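Ebony (Drosophila melanogaster, PDB 6DYM) probably joins beta-alanine to biogenic amines such as dopamine and histamine, this chain being the C-terminal condensation domain of a nonribosomal peptide synthetase. Local coordinates at residues L48-N53 with P85-K90; D19-S24 with T75-D80. All coordinates share one frame; numbering follows the deposited sequence.

Contact 1: L48-N53 with P85-K90; sequences LNDIWN and PEVDIK
Asp-50 meets the loop through the root of its side chain: CB lies 3.7 Å from CG2 of Val-87, and the two side chains cross at about a right angle. One carboxylate oxygen comes almost as close, with OD2 3.8 Å from the same Val-87 CG2, so one methyl of the valine sits across the aspartate, touching both its methylene and one oxygen. An acid suits this exposed place, where the carboxylate can remain hydrated while its methylene packs. Asp-88 OD1, 5.6 Å from Asp-50 OD2, probably carries a like charge, too far away for contact, so any repulsion should be slight and softened by solvent.

Ile-51 follows as the buried, apolar member. Its side chain starts toward the loop, and with chi1 at 67° CG1 stands between backbone N and carbonyl carbon, leaving CG2 anti to the carbonyl carbon. That methyl is 4.1 Å from CG of Pro-85, the two side chains running obliquely to one another, and 4.3 Å from CB of Val-87. A branched isoleucine can thus serve two surfaces, CG2 facing the loop while its longer arm turns to Phe-79. Proline suits the loop because its ring offers an apolar carbon, CG, at a fixed position.

Trp-52 points to another neighbour, donating NE1 to Leu-11 O. Helix 41-58 thus touches helix 14-25 through Leu-48, Asn-49 and Trp-52, strand 71-80 through Leu-48 and Ile-51, and the loop through Asp-50 and Ile-51.

Contact 2: D19-S24 with T75-D80; sequences DIIVAS and TALNFD
Thr-75 presents its methyl to two isoleucines where helix 14-25 packs on the sheet, in a chain whose topology and strand order, 1-2-3-4-5-7-6, are those of the GNAT (N-acetyltransferase) fold. Helix segment 19-24 runs nearly perpendicular to strand segment 75-80, at 95° with 10.1 Å between the axes, so few residues of each can meet.

The side chains at the crossing are turned differently. Ile-20 comes with its short branch, CG2 lying 4.1 Å from Thr-75 CG2, and the two side chains meet obliquely. Ile-21 instead sends in the end of its long branch: the side chain sets out across the direction to the strand, but the bend at chi2 (-61°) swings CD1 over to 4.1 Å from that same Thr-75 methyl, at about a right angle. One methyl is thereby held against both isoleucines. Further along the strand Leu-77, which also points to the helix, brings CD1 to 4.5 Å from Ile-21 CG1, a looser touch.

Beta-branched isoleucines give broad apolar surfaces suited to this fully buried interface. Threonine fits a strand here because its two branches divide the work. With OG1 anti to the backbone N (chi1 -170°), CG2 falls between N and the carbonyl carbon and faces the helix, whereas the buried hydroxyl OG1 is engaged by a hydrogen bond with the backbone O of Phe-62, on the adjoining strand 62-66.

Overall arrangement
In contact 2 all four touching residues are buried and its centre is about 7 Å from the centre of the chain, against about 15 Å for the centre of the partly buried contact 1. Neither has a hydrogen bond across it; contact 2 is apolar packing of helix on sheet, while contact 1 mixes such packing with an exposed acid beside a loop. Strand 71-80 with its outgoing loop supplies one side of each. They also touch directly: Leu-48 reaches both Leu-77 (CD2 to CD1, 3.7 Å) and Ile-21, joining the two helices and the strand, and Pro-85 CD lies 3.5 Å from Phe-79 CZ, carrying the apolar core outward to the loop.

Contact 1: L48-N53 with P85-K90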
# COMPACT_ATOMS: atom_id res chain seq x y z
N LEU A 48 -11.89 3.06 1.89
CA LEU A 48 -12.05 1.81 1.16
C LEU A 48 -13.47 1.65 0.63
O LEU A 48 -13.66 1.21 -0.51
CB LEU A 48 -11.67 0.63 2.05
CG LEU A 48 -10.18 0.32 2.12
CD1 LEU A 48 -9.91 -0.86 3.04
CD2 LEU A 48 -9.61 0.06 0.73
N ASN A 49 -14.47 2.00 1.44
CA ASN A 49 -15.85 1.92 0.97
C ASN A 49 -16.09 2.87 -0.19
O ASN A 49 -16.83 2.54 -1.13
CB ASN A 49 -16.81 2.22 2.12
CG ASN A 49 -16.97 1.05 3.08
OD1 ASN A 49 -17.08 -0.11 2.65
ND2 ASN A 49 -16.99 1.34 4.37
N ASP A 50 -15.45 4.04 -0.17
CA ASP A 50 -15.64 5.01 -1.24
C ASP A 50 -15.08 4.51 -2.57
O ASP A 50 -15.60 4.88 -3.63
CB ASP A 50 -14.99 6.34 -0.87
CG ASP A 50 -15.90 7.22 -0.03
OD1 ASP A 50 -17.04 6.80 0.23
OD2 ASP A 50 -15.46 8.32 0.36
N ILE A 51 -14.03 3.69 -2.55
CA ILE A 51 -13.38 3.23 -3.77
C ILE A 51 -13.70 1.78 -4.09
O ILE A 51 -13.21 1.27 -5.11
CB ILE A 51 -11.85 3.43 -3.69
CG1 ILE A 51 -11.24 2.51 -2.62
CG2 ILE A 51 -11.52 4.87 -3.40
CD1 ILE A 51 -9.72 2.46 -2.64
N TRP A 52 -14.52 1.11 -3.28
CA TRP A 52 -14.59 -0.35 -3.35
C TRP A 52 -15.02 -0.84 -4.73
O TRP A 52 -14.41 -1.77 -5.28
CB TRP A 52 -15.54 -0.89 -2.28
CG TRP A 52 -15.61 -2.38 -2.36
CD1 TRP A 52 -16.65 -3.13 -2.82
CD2 TRP A 52 -14.56 -3.29 -2.04
NE1 TRP A 52 -16.32 -4.47 -2.77
CE2 TRP A 52 -15.04 -4.59 -2.30
CE3 TRP A 52 -13.26 -3.14 -1.54
CZ2 TRP A 52 -14.27 -5.73 -2.08
CZ3 TRP A 52 -12.49 -4.27 -1.32
CH2 TRP A 52 -13.00 -5.55 -1.59
N ASN A 53 -16.07 -0.25 -5.30
CA ASN A 53 -16.58 -0.75 -6.57
C ASN A 53 -15.55 -0.58 -7.68
O ASN A 53 -15.28 -1.51 -8.44
CB ASN A 53 -17.90 -0.05 -6.92
CG ASN A 53 -19.04 -0.45 -6.00
OD1 ASN A 53 -19.54 0.36 -5.23
ND2 ASN A 53 -19.45 -1.71 -6.08
N PRO A 85 -8.88 6.49 -8.73
CA PRO A 85 -10.08 7.26 -8.41
C PRO A 85 -9.75 8.50 -7.59
O PRO A 85 -8.76 8.54 -6.86
CB PRO A 85 -10.94 6.27 -7.60
CG PRO A 85 -9.98 5.22 -7.13
CD PRO A 85 -8.94 5.11 -8.21
N GLU A 86 -10.59 9.51 -7.72
CA GLU A 86 -10.43 10.78 -7.02
C GLU A 86 -11.30 10.75 -5.77
O GLU A 86 -12.51 11.01 -5.84
CB GLU A 86 -10.79 11.96 -7.93
CG GLU A 86 -10.03 12.06 -9.27
CD GLU A 86 -8.51 12.26 -9.15
OE1 GLU A 86 -7.96 12.97 -10.02
OE2 GLU A 86 -7.87 11.71 -8.23
N VAL A 87 -10.70 10.44 -4.63
CA VAL A 87 -11.40 10.42 -3.35
C VAL A 87 -10.95 11.64 -2.55
O VAL A 87 -9.78 12.03 -2.58
CB VAL A 87 -11.15 9.10 -2.58
CG1 VAL A 87 -9.85 9.14 -1.80
CG2 VAL A 87 -12.33 8.80 -1.66
N ASP A 88 -11.91 12.26 -1.87
CA ASP A 88 -11.62 13.37 -0.97
C ASP A 88 -11.71 12.86 0.46
O ASP A 88 -12.70 12.22 0.84
CB ASP A 88 -12.57 14.55 -1.19
CG ASP A 88 -13.99 14.23 -0.80
OD1 ASP A 88 -14.68 13.51 -1.56
OD2 ASP A 88 -14.43 14.70 0.28
N ILE A 89 -10.68 13.13 1.26
CA ILE A 89 -10.51 12.53 2.57
C ILE A 89 -10.79 13.58 3.63
O ILE A 89 -10.30 14.71 3.54
CB ILE A 89 -9.10 11.92 2.72
CG1 ILE A 89 -8.90 10.82 1.67
CG2 ILE A 89 -8.90 11.39 4.13
CD1 ILE A 89 -7.56 10.88 0.97
N LYS A 90 -11.58 13.20 4.64
CA LYS A 90 -11.97 14.13 5.69
C LYS A 90 -10.92 14.20 6.80
O LYS A 90 -10.62 15.29 7.30
CB LYS A 90 -13.32 13.70 6.29
CG LYS A 90 -14.53 14.00 5.42
CD LYS A 90 -14.52 15.43 4.91
CE LYS A 90 -15.93 15.87 4.51
NZ LYS A 90 -16.55 16.75 5.54

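Contact 2: D19-S24 with T75-D80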
# COMPACT_ATOMS: atom_id res chain seq x y z
N ASP A 19 -11.54 -5.33 7.28
CA ASP A 19 -11.02 -5.82 8.54
C ASP A 19 -9.50 -5.98 8.50
O ASP A 19 -8.80 -5.60 9.45
CB ASP A 19 -11.68 -7.16 8.90
CG ASP A 19 -13.16 -7.01 9.18
OD1 ASP A 19 -13.60 -5.88 9.46
OD2 ASP A 19 -13.88 -8.03 9.10
N ILE A 20 -8.97 -6.53 7.40
CA ILE A 20 -7.53 -6.72 7.30
C ILE A 20 -6.81 -5.38 7.25
O ILE A 20 -5.80 -5.18 7.95
CB ILE A 20 -7.19 -7.60 6.08
CG1 ILE A 20 -7.52 -9.06 6.38
CG2 ILE A 20 -5.72 -7.45 5.69
CD1 ILE A 20 -7.08 -10.02 5.31
N ILE A 21 -7.31 -4.44 6.45
CA ILE A 21 -6.64 -3.15 6.31
C ILE A 21 -6.71 -2.35 7.60
O ILE A 21 -5.71 -1.76 8.04
CB ILE A 21 -7.23 -2.37 5.12
CG1 ILE A 21 -6.86 -3.04 3.79
CG2 ILE A 21 -6.76 -0.92 5.15
CD1 ILE A 21 -5.36 -3.11 3.54
N VAL A 22 -7.88 -2.32 8.24
CA VAL A 22 -8.03 -1.56 9.48
C VAL A 22 -7.10 -2.11 10.55
O VAL A 22 -6.39 -1.35 11.22
CB VAL A 22 -9.50 -1.59 9.95
CG1 VAL A 22 -9.61 -1.11 11.40
CG2 VAL A 22 -10.36 -0.73 9.04
N ALA A 23 -7.07 -3.43 10.71
CA ALA A 23 -6.17 -4.04 11.69
C ALA A 23 -4.71 -3.80 11.33
O ALA A 23 -3.89 -3.52 12.21
CB ALA A 23 -6.45 -5.53 11.80
N SER A 24 -4.37 -3.88 10.04
CA SER A 24 -2.97 -3.78 9.64
C SER A 24 -2.45 -2.36 9.76
O SER A 24 -1.25 -2.16 10.00
CB SER A 24 -2.80 -4.29 8.21
OG SER A 24 -1.65 -3.73 7.59
N THR A 75 -4.19 -9.22 1.64
CA THR A 75 -4.76 -8.58 0.46
C THR A 75 -3.77 -7.57 -0.11
O THR A 75 -3.01 -6.93 0.62
CB THR A 75 -6.11 -7.91 0.77
OG1 THR A 75 -6.73 -7.52 -0.46
CG2 THR A 75 -5.94 -6.68 1.66
N ALA A 76 -3.80 -7.45 -1.43
CA ALA A 76 -2.97 -6.50 -2.16
C ALA A 76 -3.88 -5.67 -3.05
O ALA A 76 -4.50 -6.20 -3.98
CB ALA A 76 -1.90 -7.22 -2.99
N LEU A 77 -3.97 -4.37 -2.77
CA LEU A 77 -4.82 -3.45 -3.51
C LEU A 77 -3.95 -2.62 -4.45
O LEU A 77 -3.00 -1.97 -4.01
CB LEU A 77 -5.61 -2.55 -2.56
CG LEU A 77 -6.32 -3.28 -1.42
CD1 LEU A 77 -7.19 -2.32 -0.62
CD2 LEU A 77 -7.15 -4.44 -1.96
N ASN A 78 -4.27 -2.66 -5.74
CA ASN A 78 -3.46 -2.03 -6.77
C ASN A 78 -4.33 -1.22 -7.71
O ASN A 78 -5.50 -1.56 -7.95
CB ASN A 78 -2.70 -3.07 -7.59
CG ASN A 78 -1.91 -4.01 -6.72
OD1 ASN A 78 -1.08 -3.57 -5.93
ND2 ASN A 78 -2.18 -5.31 -6.83
N PHE A 79 -3.75 -0.15 -8.24
CA PHE A 79 -4.35 0.67 -9.28
C PHE A 79 -3.30 0.98 -10.34
O PHE A 79 -2.09 0.95 -10.08
CB PHE A 79 -4.87 2.01 -8.74
CG PHE A 79 -6.23 1.94 -8.12
CD1 PHE A 79 -7.33 1.59 -8.88
CD2 PHE A 79 -6.42 2.28 -6.79
CE1 PHE A 79 -8.59 1.55 -8.32
CE2 PHE A 79 -7.67 2.23 -6.22
CZ PHE A 79 -8.75 1.87 -6.99
N ASP A 80 -3.77 1.26 -11.55
CA ASP A 80 -2.96 1.98 -12.51
C ASP A 80 -2.64 3.35 -11.93
O ASP A 80 -3.55 4.13 -11.62
CB ASP A 80 -3.71 2.10 -13.83
CG ASP A 80 -2.87 2.73 -14.94
OD1 ASP A 80 -1.96 3.53 -14.65
OD2 ASP A 80 -3.15 2.44 -16.12